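Local coordinates for glutamine synthetase (Helicobacter pylori, PDB 5ZLI), which belongs to the type I glutamine synthetase family, whose chains, each pairing a beta-Grasp domain with a larger catalytic domain, assemble here as a dodecamer, at residues B[29-34]-B[65-70]; B[96-101]-B[113-118]; B[109-114]-B[445-450]; B[314-319]-B[426-431]. All blocks are in the same frame, centred on the assembly; numbering follows the deposited sequence.

Interaction 1 (B[29-34]-B[65-70]); sequences FRFSDI and KGWQGI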
loop_
_atom_site.group_PDB
_atom_site.type_symbol
_atom_site.label_atom_id
_atom_site.label_comp_id
_atom_site.label_asym_id
_atom_site.label_seq_id
_atom_site.Cartn_x
_atom_site.Cartn_y
_atom_site.Cartn_z
ATOM N N PHE B 29 -10.889 -3.676 -49.545
ATOM C CA PHE B 29 -9.926 -3.522 -50.625
ATOM C C PHE B 29 -8.577 -3.270 -49.996
ATOM O O PHE B 29 -8.400 -2.261 -49.309
ATOM C CB PHE B 29 -10.301 -2.365 -51.540
ATOM C CG PHE B 29 -11.644 -2.503 -52.146
ATOM C CD1 PHE B 29 -11.914 -3.561 -52.978
ATOM C CD2 PHE B 29 -12.624 -1.567 -51.927
ATOM C CE1 PHE B 29 -13.168 -3.722 -53.566
ATOM C CE2 PHE B 29 -13.876 -1.708 -52.516
ATOM C CZ PHE B 29 -14.153 -2.793 -53.333
ATOM N N ARG B 30 -7.611 -4.135 -50.264
ATOM C CA ARG B 30 -6.314 -3.992 -49.632
ATOM C C ARG B 30 -5.213 -3.745 -50.653
ATOM O O ARG B 30 -5.257 -4.253 -51.782
ATOM C CB ARG B 30 -6.014 -5.189 -48.787
ATOM C CG ARG B 30 -6.969 -5.256 -47.659
ATOM C CD ARG B 30 -6.431 -6.078 -46.536
ATOM N NE ARG B 30 -7.450 -6.170 -45.514
ATOM C CZ ARG B 30 -7.390 -7.016 -44.508
ATOM N NH1 ARG B 30 -6.353 -7.835 -44.435
ATOM N NH2 ARG B 30 -8.367 -7.050 -43.602
ATOM N N PHE B 31 -4.249 -2.921 -50.251
ATOM C CA PHE B 31 -3.209 -2.452 -51.147
ATOM C C PHE B 31 -1.984 -2.126 -50.316
ATOM O O PHE B 31 -2.091 -1.828 -49.128
ATOM C CB PHE B 31 -3.653 -1.234 -51.973
ATOM C CG PHE B 31 -3.997 -0.014 -51.151
ATOM C CD1 PHE B 31 -5.247 0.117 -50.563
ATOM C CD2 PHE B 31 -3.073 1.016 -50.978
ATOM C CE1 PHE B 31 -5.573 1.259 -49.811
ATOM C CE2 PHE B 31 -3.396 2.175 -50.213
ATOM C CZ PHE B 31 -4.639 2.296 -49.638
ATOM N N SER B 32 -0.820 -2.233 -50.935
ATOM C CA SER B 32 0.450 -2.115 -50.247
ATOM C C SER B 32 1.133 -0.835 -50.693
ATOM O O SER B 32 1.372 -0.647 -51.891
ATOM C CB SER B 32 1.319 -3.341 -50.536
ATOM O OG SER B 32 0.524 -4.527 -50.477
ATOM N N ASP B 33 1.423 0.047 -49.741
ATOM C CA ASP B 33 2.261 1.207 -50.022
ATOM C C ASP B 33 3.697 0.737 -50.215
ATOM O O ASP B 33 3.988 -0.459 -50.190
ATOM C CB ASP B 33 2.128 2.275 -48.922
ATOM C CG ASP B 33 2.813 1.906 -47.580
ATOM O OD1 ASP B 33 3.008 0.715 -47.226
ATOM O OD2 ASP B 33 3.176 2.869 -46.865
ATOM N N ILE B 34 4.607 1.684 -50.461
ATOM C CA ILE B 34 5.999 1.326 -50.740
ATOM C C ILE B 34 6.625 0.588 -49.562
ATOM O O ILE B 34 7.317 -0.416 -49.748
ATOM C CB ILE B 34 6.809 2.572 -51.141
ATOM C CG1 ILE B 34 6.300 3.111 -52.463
ATOM C CG2 ILE B 34 8.326 2.263 -51.266
ATOM C CD1 ILE B 34 6.932 4.435 -52.798
ATOM N N LYS B 65 4.013 8.398 -47.852
ATOM C CA LYS B 65 5.259 9.059 -48.194
ATOM C C LYS B 65 5.949 8.272 -49.292
ATOM O O LYS B 65 5.981 7.038 -49.274
ATOM C CB LYS B 65 6.150 9.275 -46.963
ATOM C CG LYS B 65 7.149 10.457 -47.177
ATOM C CD LYS B 65 8.332 10.428 -46.195
ATOM C CE LYS B 65 9.437 11.460 -46.519
ATOM N NZ LYS B 65 10.169 11.190 -47.813
ATOM N N GLY B 66 6.482 9.006 -50.262
ATOM C CA GLY B 66 6.959 8.447 -51.502
ATOM C C GLY B 66 5.948 8.458 -52.632
ATOM O O GLY B 66 6.359 8.326 -53.796
ATOM N N TRP B 67 4.675 8.729 -52.341
ATOM C CA TRP B 67 3.597 8.706 -53.335
ATOM C C TRP B 67 3.205 10.098 -53.728
ATOM O O TRP B 67 4.146 10.879 -54.161
ATOM C CB TRP B 67 2.433 7.870 -52.780
ATOM C CG TRP B 67 2.589 6.422 -52.984
ATOM C CD1 TRP B 67 3.678 5.786 -53.479
ATOM C CD2 TRP B 67 1.574 5.425 -52.835
ATOM N NE1 TRP B 67 3.438 4.441 -53.585
ATOM C CE2 TRP B 67 2.148 4.191 -53.199
ATOM C CE3 TRP B 67 0.248 5.451 -52.408
ATOM C CZ2 TRP B 67 1.440 2.992 -53.152
ATOM C CZ3 TRP B 67 -0.455 4.257 -52.351
ATOM C CH2 TRP B 67 0.146 3.044 -52.721
ATOM N N GLN B 68 1.954 10.522 -53.726
ATOM C CA GLN B 68 1.450 11.737 -54.351
ATOM C C GLN B 68 1.505 12.947 -53.405
ATOM O O GLN B 68 1.439 12.805 -52.177
ATOM C CB GLN B 68 0.022 11.515 -54.836
ATOM C CG GLN B 68 -0.077 10.585 -56.009
ATOM C CD GLN B 68 0.676 11.088 -57.225
ATOM O OE1 GLN B 68 0.248 12.033 -57.864
ATOM N NE2 GLN B 68 1.796 10.450 -57.557
ATOM N N GLY B 69 1.682 14.164 -54.013
ATOM C CA GLY B 69 1.428 15.424 -53.331
ATOM C C GLY B 69 -0.059 15.776 -53.235
ATOM O O GLY B 69 -0.904 15.247 -53.954
ATOM N N ILE B 70 -0.381 16.683 -52.310
ATOM C CA ILE B 70 -1.780 17.024 -52.033
ATOM C C ILE B 70 -2.455 17.674 -53.236
ATOM O O ILE B 70 -3.676 17.569 -53.390
ATOM C CB ILE B 70 -1.872 17.950 -50.818
ATOM C CG1 ILE B 70 -0.829 19.057 -50.962
ATOM C CG2 ILE B 70 -1.627 17.165 -49.566
ATOM C CD1 ILE B 70 -0.863 20.065 -49.875
#
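The indole of Trp67 meets segment 29-34 with one face and with its rim. Over that face lies CB of Asp33, 4.3 Å above the plane and displaced toward the rim, while the carboxylate beyond it leads away from the ring. At the edge, Trp67 CH2 comes within 4.2 Å of Phe31 CD2, each atom near the plane of the other ring, so the two aromatics meet rim against rim rather than stacked. Phe31 reaches this position because its CG sits between the backbone N and the carbonyl carbon (chi1 62°), which swings the ring off strand 26-32 toward the loop. At the pyrrole end the partner is aliphatic: Ile34 and Trp67 run past each other in opposite directions, with Ile34 CD1 packed 3.6 Å from Trp67 CD1. The carbonyl O of Ser32 approaches obliquely, 3.9 Å from Trp67 CZ2. No hydrogen bond joins the two segments; the one polar atom of the indole, NE1, donates instead to the backbone O of Lys112, which fixes the rotation of the ring and satisfies a buried N-H. Tyr110 meets the indole edge-to-face, and the rings of Phe64 and Phe59 extend the aromatic group beyond Trp67 and Phe31 respectively. Met191 of a second subunit packs on Phe31, and Tyr454 and Leu457 of helix 448-466 pack on Ile34. The arrangement is an aromatic cluster of the beta-Grasp domain, in which the loop after strand 57-60 lays its tryptophan against the C-terminal end of strand 26-32 and the residues that follow it.

Interaction 2 (B[96-101]-B[113-118]); sequences VVFCDV and CPRSIA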
loop_
_atom_site.group_PDB
_atom_site.type_symbol
_atom_site.label_atom_id
_atom_site.label_comp_id
_atom_site.label_asym_id
_atom_site.label_seq_id
_atom_site.Cartn_x
_atom_site.Cartn_y
_atom_site.Cartn_z
ATOM N N VAL B 96 -11.757 -9.901 -48.429
ATOM C CA VAL B 96 -10.623 -9.061 -48.747
ATOM C C VAL B 96 -10.288 -9.276 -50.208
ATOM O O VAL B 96 -10.372 -10.397 -50.725
ATOM C CB VAL B 96 -9.427 -9.373 -47.829
ATOM C CG1 VAL B 96 -8.230 -8.521 -48.194
ATOM C CG2 VAL B 96 -9.800 -9.146 -46.367
ATOM N N VAL B 97 -9.979 -8.186 -50.897
ATOM C CA VAL B 97 -9.638 -8.237 -52.308
ATOM C C VAL B 97 -8.445 -7.326 -52.533
ATOM O O VAL B 97 -8.360 -6.248 -51.937
ATOM C CB VAL B 97 -10.828 -7.852 -53.198
ATOM C CG1 VAL B 97 -11.511 -6.669 -52.602
ATOM C CG2 VAL B 97 -10.361 -7.599 -54.648
ATOM N N PHE B 98 -7.470 -7.821 -53.296
ATOM C CA PHE B 98 -6.262 -7.071 -53.600
ATOM C C PHE B 98 -6.533 -5.937 -54.586
ATOM O O PHE B 98 -7.535 -5.922 -55.299
ATOM C CB PHE B 98 -5.173 -7.990 -54.157
ATOM C CG PHE B 98 -4.559 -8.914 -53.141
ATOM C CD1 PHE B 98 -3.450 -8.498 -52.398
ATOM C CD2 PHE B 98 -5.053 -10.206 -52.944
ATOM C CE1 PHE B 98 -2.846 -9.349 -51.475
ATOM C CE2 PHE B 98 -4.459 -11.071 -52.008
ATOM C CZ PHE B 98 -3.356 -10.635 -51.279
ATOM N N CYS B 99 -5.631 -4.952 -54.576
ATOM C CA CYS B 99 -5.726 -3.803 -55.464
ATOM C C CYS B 99 -4.341 -3.289 -55.847
ATOM O O CYS B 99 -3.356 -3.498 -55.136
ATOM C CB CYS B 99 -6.554 -2.684 -54.822
ATOM S SG CYS B 99 -8.256 -3.186 -54.445
ATOM N N ASP B 100 -4.271 -2.663 -57.012
ATOM C CA ASP B 100 -3.159 -1.809 -57.408
ATOM C C ASP B 100 -3.634 -0.374 -57.531
ATOM O O ASP B 100 -4.827 -0.101 -57.660
ATOM C CB ASP B 100 -2.520 -2.262 -58.718
ATOM C CG ASP B 100 -1.889 -3.643 -58.606
ATOM O OD1 ASP B 100 -0.920 -3.771 -57.820
ATOM O OD2 ASP B 100 -2.354 -4.595 -59.292
ATOM N N VAL B 101 -2.688 0.537 -57.464
ATOM C CA VAL B 101 -2.931 1.954 -57.723
ATOM C C VAL B 101 -2.861 2.228 -59.222
ATOM O O VAL B 101 -1.906 1.832 -59.897
ATOM C CB VAL B 101 -1.898 2.807 -56.972
ATOM C CG1 VAL B 101 -2.477 4.141 -56.539
ATOM C CG2 VAL B 101 -1.430 2.037 -55.763
ATOM N N CYS B 113 3.578 2.030 -57.522
ATOM C CA CYS B 113 2.783 1.043 -56.812
ATOM C C CYS B 113 3.592 -0.248 -56.772
ATOM O O CYS B 113 3.809 -0.857 -57.819
ATOM C CB CYS B 113 1.439 0.827 -57.500
ATOM S SG CYS B 113 0.541 -0.620 -56.874
ATOM N N PRO B 114 4.043 -0.697 -55.599
ATOM C CA PRO B 114 4.915 -1.871 -55.550
ATOM C C PRO B 114 4.305 -3.105 -56.181
ATOM O O PRO B 114 5.007 -3.879 -56.848
ATOM C CB PRO B 114 5.136 -2.062 -54.049
ATOM C CG PRO B 114 4.864 -0.764 -53.448
ATOM C CD PRO B 114 3.766 -0.170 -54.255
ATOM N N ARG B 115 3.034 -3.376 -55.899
ATOM C CA ARG B 115 2.401 -4.519 -56.538
ATOM C C ARG B 115 2.314 -4.338 -58.068
ATOM O O ARG B 115 2.361 -5.328 -58.815
ATOM C CB ARG B 115 1.046 -4.753 -55.883
ATOM C CG ARG B 115 0.492 -6.073 -56.192
ATOM C CD ARG B 115 -0.773 -6.389 -55.445
ATOM N NE ARG B 115 -1.770 -6.695 -56.460
ATOM C CZ ARG B 115 -2.131 -7.915 -56.843
ATOM N NH1 ARG B 115 -1.607 -8.982 -56.271
ATOM N NH2 ARG B 115 -3.024 -8.059 -57.808
ATOM N N SER B 116 2.214 -3.084 -58.555
ATOM C CA SER B 116 2.293 -2.822 -59.995
ATOM C C SER B 116 3.696 -3.101 -60.527
ATOM O O SER B 116 3.864 -3.595 -61.650
ATOM C CB SER B 116 1.895 -1.382 -60.306
ATOM O OG SER B 116 0.507 -1.155 -60.175
ATOM N N ILE B 117 4.717 -2.721 -59.762
ATOM C CA ILE B 117 6.079 -3.096 -60.116
ATOM C C ILE B 117 6.206 -4.612 -60.239
ATOM O O ILE B 117 6.792 -5.117 -61.199
ATOM C CB ILE B 117 7.079 -2.518 -59.088
ATOM C CG1 ILE B 117 7.078 -0.981 -59.156
ATOM C CG2 ILE B 117 8.508 -3.121 -59.249
ATOM C CD1 ILE B 117 7.971 -0.272 -58.127
ATOM N N ALA B 118 5.601 -5.365 -59.312
ATOM C CA ALA B 118 5.792 -6.817 -59.293
ATOM C C ALA B 118 5.187 -7.501 -60.493
ATOM O O ALA B 118 5.628 -8.595 -60.843
ATOM C CB ALA B 118 5.209 -7.439 -58.022
#
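Cys113 and Arg115 both swing their side chains opposite their own backbone N, SG at chi1 168° and CG in the same well, and from there each reaches strand 94-103. The result is an N-cap tied to a beta-sheet: Cys113 stands immediately before helix 114-128, whose first turn crosses the strand almost perpendicularly (93°) as the chain passes from the beta-Grasp sheet into its first following helix. The thiol sulfur serves both elements. It accepts a nearly straight bond from Val101 N, 3.5 Å away at 173°, and a weak capping bond from Ser116 N, while Val101 CG2 packs against the same sulfur. Arg115 and Asp100 cross at about a right angle, their guanidinium and carboxylate planes nearly parallel. Their salt bridge is weak across this contact, Arg115 NE lying 3.3 Å from Asp100 OD1 with a poorly directed N-H. Each has further partners: Lys119 pairs with Asp100 OD2, and Asp243 and Asp80 take the two ends of the guanidinium, so the buried Asp100-Arg115 pair belongs to a wider charge network, in which Lys119 also lies close to Arg115. Phe98 CB sits 4.1 Å from Arg115 CZ, centred over one face of the guanidinium.

Interaction 3 (B[109-114]-B[445-450]); sequences PYEKCP and VFSEEF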
loop_
_atom_site.group_PDB
_atom_site.type_symbol
_atom_site.label_atom_id
_atom_site.label_comp_id
_atom_site.label_asym_id
_atom_site.label_seq_id
_atom_site.Cartn_x
_atom_site.Cartn_y
_atom_site.Cartn_z
ATOM N N PRO B 109 -0.689 2.109 -65.144
ATOM C CA PRO B 109 -0.579 1.556 -63.780
ATOM C C PRO B 109 0.530 2.256 -63.017
ATOM O O PRO B 109 1.626 2.434 -63.544
ATOM C CB PRO B 109 -0.237 0.084 -64.018
ATOM C CG PRO B 109 -0.805 -0.217 -65.335
ATOM C CD PRO B 109 -0.682 1.044 -66.159
ATOM N N TYR B 110 0.265 2.591 -61.752
ATOM C CA TYR B 110 1.104 3.550 -61.033
ATOM C C TYR B 110 2.522 3.037 -60.972
ATOM O O TYR B 110 2.774 1.927 -60.490
ATOM C CB TYR B 110 0.561 3.770 -59.627
ATOM C CG TYR B 110 1.168 4.921 -58.845
ATOM C CD1 TYR B 110 1.698 6.048 -59.477
ATOM C CD2 TYR B 110 1.175 4.894 -57.459
ATOM C CE1 TYR B 110 2.227 7.111 -58.735
ATOM C CE2 TYR B 110 1.698 5.931 -56.711
ATOM C CZ TYR B 110 2.215 7.036 -57.344
ATOM O OH TYR B 110 2.710 8.040 -56.543
ATOM N N GLU B 111 3.451 3.829 -61.501
ATOM C CA GLU B 111 4.816 3.330 -61.571
ATOM C C GLU B 111 5.462 3.215 -60.191
ATOM O O GLU B 111 6.505 2.560 -60.069
ATOM C CB GLU B 111 5.628 4.211 -62.539
ATOM C CG GLU B 111 5.941 5.642 -62.062
ATOM C CD GLU B 111 6.427 6.540 -63.195
ATOM O OE1 GLU B 111 7.502 6.270 -63.745
ATOM O OE2 GLU B 111 5.730 7.528 -63.536
ATOM N N LYS B 112 4.841 3.774 -59.147
ATOM C CA LYS B 112 5.357 3.683 -57.781
ATOM C C LYS B 112 4.514 2.765 -56.911
ATOM O O LYS B 112 4.771 2.659 -55.704
ATOM C CB LYS B 112 5.435 5.077 -57.148
ATOM C CG LYS B 112 6.330 6.051 -57.885
ATOM C CD LYS B 112 6.726 7.254 -57.048
ATOM C CE LYS B 112 5.637 8.292 -57.029
ATOM N NZ LYS B 112 6.164 9.584 -56.509
ATOM N N CYS B 113 3.578 2.030 -57.522
ATOM C CA CYS B 113 2.783 1.043 -56.812
ATOM C C CYS B 113 3.592 -0.248 -56.772
ATOM O O CYS B 113 3.809 -0.857 -57.819
ATOM C CB CYS B 113 1.439 0.827 -57.500
ATOM S SG CYS B 113 0.541 -0.620 -56.874
ATOM N N PRO B 114 4.043 -0.697 -55.599
ATOM C CA PRO B 114 4.915 -1.871 -55.550
ATOM C C PRO B 114 4.305 -3.105 -56.181
ATOM O O PRO B 114 5.007 -3.879 -56.848
ATOM C CB PRO B 114 5.136 -2.062 -54.049
ATOM C CG PRO B 114 4.864 -0.764 -53.448
ATOM C CD PRO B 114 3.766 -0.170 -54.255
ATOM N N VAL B 445 10.798 -1.071 -65.453
ATOM C CA VAL B 445 10.206 -1.857 -64.368
ATOM C C VAL B 445 10.296 -1.069 -63.068
ATOM O O VAL B 445 9.304 -0.891 -62.346
ATOM C CB VAL B 445 10.892 -3.243 -64.261
ATOM C CG1 VAL B 445 10.340 -4.058 -63.082
ATOM C CG2 VAL B 445 10.739 -4.049 -65.540
ATOM N N PHE B 446 11.476 -0.545 -62.786
ATOM C CA PHE B 446 11.718 0.391 -61.700
ATOM C C PHE B 446 11.988 1.723 -62.401
ATOM O O PHE B 446 13.104 2.002 -62.834
ATOM C CB PHE B 446 12.920 -0.063 -60.833
ATOM C CG PHE B 446 12.660 -1.304 -59.986
ATOM C CD1 PHE B 446 12.448 -2.546 -60.575
ATOM C CD2 PHE B 446 12.723 -1.242 -58.607
ATOM C CE1 PHE B 446 12.239 -3.657 -59.816
ATOM C CE2 PHE B 446 12.527 -2.367 -57.841
ATOM C CZ PHE B 446 12.283 -3.573 -58.453
ATOM N N SER B 447 10.961 2.540 -62.546
ATOM C CA SER B 447 11.185 3.857 -63.122
ATOM C C SER B 447 12.037 4.711 -62.181
ATOM O O SER B 447 12.062 4.506 -60.967
ATOM C CB SER B 447 9.857 4.521 -63.425
ATOM O OG SER B 447 9.326 5.117 -62.270
ATOM N N GLU B 448 12.759 5.674 -62.748
ATOM C CA GLU B 448 13.691 6.438 -61.924
ATOM C C GLU B 448 12.966 7.304 -60.912
ATOM O O GLU B 448 13.445 7.458 -59.781
ATOM C CB GLU B 448 14.616 7.284 -62.792
ATOM C CG GLU B 448 15.495 8.270 -62.004
ATOM C CD GLU B 448 16.852 7.750 -61.586
ATOM O OE1 GLU B 448 17.177 6.573 -61.885
ATOM O OE2 GLU B 448 17.595 8.554 -60.965
ATOM N N GLU B 449 11.822 7.887 -61.284
ATOM C CA GLU B 449 11.037 8.620 -60.293
ATOM C C GLU B 449 10.826 7.768 -59.047
ATOM O O GLU B 449 11.150 8.194 -57.934
ATOM C CB GLU B 449 9.716 9.087 -60.895
ATOM C CG GLU B 449 9.814 10.529 -61.390
ATOM C CD GLU B 449 8.909 10.848 -62.576
ATOM O OE1 GLU B 449 9.241 11.784 -63.347
ATOM O OE2 GLU B 449 7.871 10.172 -62.736
ATOM N N PHE B 450 10.371 6.525 -59.226
ATOM C CA PHE B 450 10.209 5.633 -58.075
ATOM C C PHE B 450 11.509 5.488 -57.273
ATOM O O PHE B 450 11.495 5.627 -56.049
ATOM C CB PHE B 450 9.705 4.247 -58.510
ATOM C CG PHE B 450 9.785 3.196 -57.409
ATOM C CD1 PHE B 450 8.812 3.113 -56.427
ATOM C CD2 PHE B 450 10.871 2.334 -57.324
ATOM C CE1 PHE B 450 8.907 2.164 -55.413
ATOM C CE2 PHE B 450 10.956 1.411 -56.314
ATOM C CZ PHE B 450 9.978 1.335 -55.354
#
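Glu111 and Ser447 point their polar ends at each other where a beta turn meets the start of a helix. With the glutamate's chi1 at 70°, CG is flanked by both backbone neighbours of CA, and the chain then runs extended, carrying the carboxylate to the serine. Ser447 OG donates to Glu111 OE1 over 2.6 Å, meeting that oxygen on its anti side and 27° out of the carboxylate plane. Ser447 occupies the N-cap position of helix 448-466, so the negative group stands near a helix N terminus, where the helix dipole would probably favour it. Glu449, two residues further along, slants across Glu111, the carboxylates turned 60° against each other; Glu111 OE2 and Glu449 OE2 are 3.5 Å apart, and Lys106 NZ forms a salt bridge with both, which probably makes their closeness tolerable. The second half of the contact is apolar. The aliphatic chain of Lys112 lies against Phe450, its CG 3.9 Å from Phe450 CB, while the ring's CD1 corner lies 3.8 Å from Lys112 CA. Lys112 CB also lies 3.7 Å above the plane of the Tyr110 ring, offset toward its rim, and the amino group leaves this contact to bond Gly66 O. A type I turn from Tyr110 to Cys113, closed by Cys113 N bonding Tyr110 O, presents Glu111 and Lys112 together. The turn links strand 108-109 to helix 114-128, and Phe450 continues inward from it to Ile117 of that helix and Leu379 of helix 377-393, setting the start of helix 448-466 against both.

Interaction 4 (B[314-319]-B[426-431]); sequences HARGLA and LRRSLE
Helical segments 315-319 and 426-431 cross with axes 7.3 Å apart and directions at 118°, nearest at Gly317 and Ser429, whose CA atoms are 5.3 Å apart. Such a short approach is possible because the residues at the crossing are small. Gly317 offers only its CA, 4.0 Å from the backbone O of Ser429, and two residues on, Ala319 points its CB at the serine, 3.5 Å from Ser429 OG. Ser429 CA in turn lies against the carbonyl O of Arg316. The serine hydroxyl has its polar needs met elsewhere, by Tyr329 OH and by the carbonyl O of Thr425 one helical turn back. This is close helix-helix packing through small residues within the catalytic domain, with Pro423 of the preceding loop touching Arg316, Ala319 and Ser429 alike. Beyond the crossing the chemistry changes, for two arginines come together from the two helices. Arg316, bent at its second and third torsions, and Arg428, bent at the third (chi3 53°), bring their guanidinium groups close at a slant, planes 32° apart. Arg428 NH1 lies at the edge of the Arg316 group near its plane; the modelled separation from Arg316 NH1 is 3.0 Å, a value too short to rely on at this resolution. Neither is without a counter-charge: Glu432 forms a salt bridge with Arg316 NH2, and Glu431 of a third subunit does so with Arg428 NH2, so the pair lies beside a subunit interface. Arg428 NH1 also makes a weak bond to His424.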
loop_
_atom_site.group_PDB
_atom_site.type_symbol
_atom_site.label_atom_id
_atom_site.label_comp_id
_atom_site.label_asym_id
_atom_site.label_seq_id
_atom_site.Cartn_x
_atom_site.Cartn_y
_atom_site.Cartn_z
ATOM N N HIS B 314 24.911 -7.712 -58.161
ATOM C CA HIS B 314 24.147 -6.566 -57.715
ATOM C C HIS B 314 23.784 -6.676 -56.240
ATOM O O HIS B 314 23.076 -5.800 -55.719
ATOM C CB HIS B 314 22.870 -6.426 -58.553
ATOM C CG HIS B 314 23.108 -6.480 -60.025
ATOM N ND1 HIS B 314 23.884 -5.549 -60.685
ATOM C CD2 HIS B 314 22.619 -7.308 -60.978
ATOM C CE1 HIS B 314 23.902 -5.831 -61.975
ATOM N NE2 HIS B 314 23.143 -6.894 -62.181
ATOM N N ALA B 315 24.298 -7.705 -55.555
ATOM C CA ALA B 315 23.839 -8.032 -54.213
ATOM C C ALA B 315 23.865 -6.824 -53.282
ATOM O O ALA B 315 22.843 -6.472 -52.686
ATOM C CB ALA B 315 24.699 -9.164 -53.659
ATOM N N ARG B 316 25.017 -6.157 -53.158
ATOM C CA ARG B 316 25.120 -5.052 -52.204
ATOM C C ARG B 316 24.090 -3.961 -52.480
ATOM O O ARG B 316 23.605 -3.319 -51.549
ATOM C CB ARG B 316 26.546 -4.484 -52.155
ATOM C CG ARG B 316 27.544 -5.538 -51.768
ATOM C CD ARG B 316 28.524 -5.064 -50.721
ATOM N NE ARG B 316 28.856 -3.641 -50.738
ATOM C CZ ARG B 316 29.394 -3.003 -49.694
ATOM N NH1 ARG B 316 29.657 -3.661 -48.573
ATOM N NH2 ARG B 316 29.680 -1.715 -49.763
ATOM N N GLY B 317 23.770 -3.700 -53.749
ATOM C CA GLY B 317 22.703 -2.754 -54.036
ATOM C C GLY B 317 21.317 -3.336 -53.864
ATOM O O GLY B 317 20.391 -2.618 -53.472
ATOM N N LEU B 318 21.156 -4.634 -54.162
ATOM C CA LEU B 318 19.890 -5.326 -53.930
ATOM C C LEU B 318 19.482 -5.331 -52.459
ATOM O O LEU B 318 18.283 -5.405 -52.147
ATOM C CB LEU B 318 19.970 -6.755 -54.469
ATOM C CG LEU B 318 18.650 -7.539 -54.632
ATOM C CD1 LEU B 318 17.743 -6.820 -55.528
ATOM C CD2 LEU B 318 18.876 -8.933 -55.219
ATOM N N ALA B 319 20.449 -5.231 -51.541
ATOM C CA ALA B 319 20.114 -5.248 -50.121
ATOM C C ALA B 319 19.132 -4.145 -49.765
ATOM O O ALA B 319 18.321 -4.323 -48.863
ATOM C CB ALA B 319 21.380 -5.105 -49.280
ATOM N N LEU B 426 22.072 0.221 -43.989
ATOM C CA LEU B 426 21.156 0.584 -45.064
ATOM C C LEU B 426 21.651 1.793 -45.852
ATOM O O LEU B 426 21.354 1.921 -47.052
ATOM C CB LEU B 426 19.778 0.871 -44.486
ATOM C CG LEU B 426 18.717 1.364 -45.450
ATOM C CD1 LEU B 426 18.538 0.380 -46.567
ATOM C CD2 LEU B 426 17.451 1.567 -44.633
ATOM N N ARG B 427 22.380 2.703 -45.199
ATOM C CA ARG B 427 22.895 3.863 -45.911
ATOM C C ARG B 427 23.864 3.426 -47.001
ATOM O O ARG B 427 23.782 3.897 -48.143
ATOM C CB ARG B 427 23.588 4.823 -44.946
ATOM C CG ARG B 427 24.478 5.853 -45.646
ATOM C CD ARG B 427 25.066 6.795 -44.651
ATOM N NE ARG B 427 24.128 7.840 -44.313
ATOM C CZ ARG B 427 24.088 9.002 -44.932
ATOM N NH1 ARG B 427 24.942 9.239 -45.912
ATOM N NH2 ARG B 427 23.206 9.916 -44.570
ATOM N N ARG B 428 24.787 2.504 -46.678
ATOM C CA ARG B 428 25.702 2.063 -47.715
ATOM C C ARG B 428 24.945 1.265 -48.774
ATOM O O ARG B 428 25.216 1.439 -49.964
ATOM C CB ARG B 428 26.879 1.287 -47.101
ATOM C CG ARG B 428 28.245 1.644 -47.744
ATOM C CD ARG B 428 29.431 1.051 -46.995
ATOM N NE ARG B 428 29.324 -0.399 -46.787
ATOM C CZ ARG B 428 30.161 -1.100 -46.030
ATOM N NH1 ARG B 428 30.022 -2.412 -45.882
ATOM N NH2 ARG B 428 31.141 -0.460 -45.412
ATOM N N SER B 429 23.936 0.474 -48.367
ATOM C CA SER B 429 23.125 -0.284 -49.317
ATOM C C SER B 429 22.399 0.621 -50.299
ATOM O O SER B 429 22.310 0.306 -51.489
ATOM C CB SER B 429 22.102 -1.113 -48.567
ATOM O OG SER B 429 22.746 -2.165 -47.911
ATOM N N LEU B 430 21.898 1.766 -49.830
ATOM C CA LEU B 430 21.223 2.662 -50.756
ATOM C C LEU B 430 22.231 3.310 -51.683
ATOM O O LEU B 430 21.998 3.399 -52.896
ATOM C CB LEU B 430 20.417 3.714 -50.006
ATOM C CG LEU B 430 19.212 3.096 -49.297
ATOM C CD1 LEU B 430 18.566 4.060 -48.315
ATOM C CD2 LEU B 430 18.202 2.647 -50.331
ATOM N N GLU B 431 23.366 3.744 -51.133
ATOM C CA GLU B 431 24.473 4.200 -51.960
ATOM C C GLU B 431 24.840 3.145 -53.021
ATOM O O GLU B 431 24.910 3.445 -54.217
ATOM C CB GLU B 431 25.640 4.548 -51.032
ATOM C CG GLU B 431 25.416 5.882 -50.304
ATOM C CD GLU B 431 26.336 6.112 -49.096
ATOM O OE1 GLU B 431 27.228 5.270 -48.806
ATOM O OE2 GLU B 431 26.152 7.159 -48.433
#

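Interactions 1, 2 and 3 form one continuous region, while interaction 4 stands apart, about 19 Å from interaction 3 centre to centre, inside the long loop that interaction 3 closes. Interactions 1 and 2 share a sheet through neighbouring strands 26-32 and 94-103, and interactions 2 and 3 share Cys113 and Pro114, so the segment after strand 108-109 joins all three. Interaction 2 is wholly buried and carries charges matched by further charged residues of the same chain; interaction 4, also buried, combines small residues at a helix crossing with two adjacent arginines. Interactions 1 and 3 are partly buried, the former aromatic without cross-bonds, the latter mixing one hydrogen bond, apolar packing and two neighbouring glutamates. Both like-charge pairs have outside counter-charges.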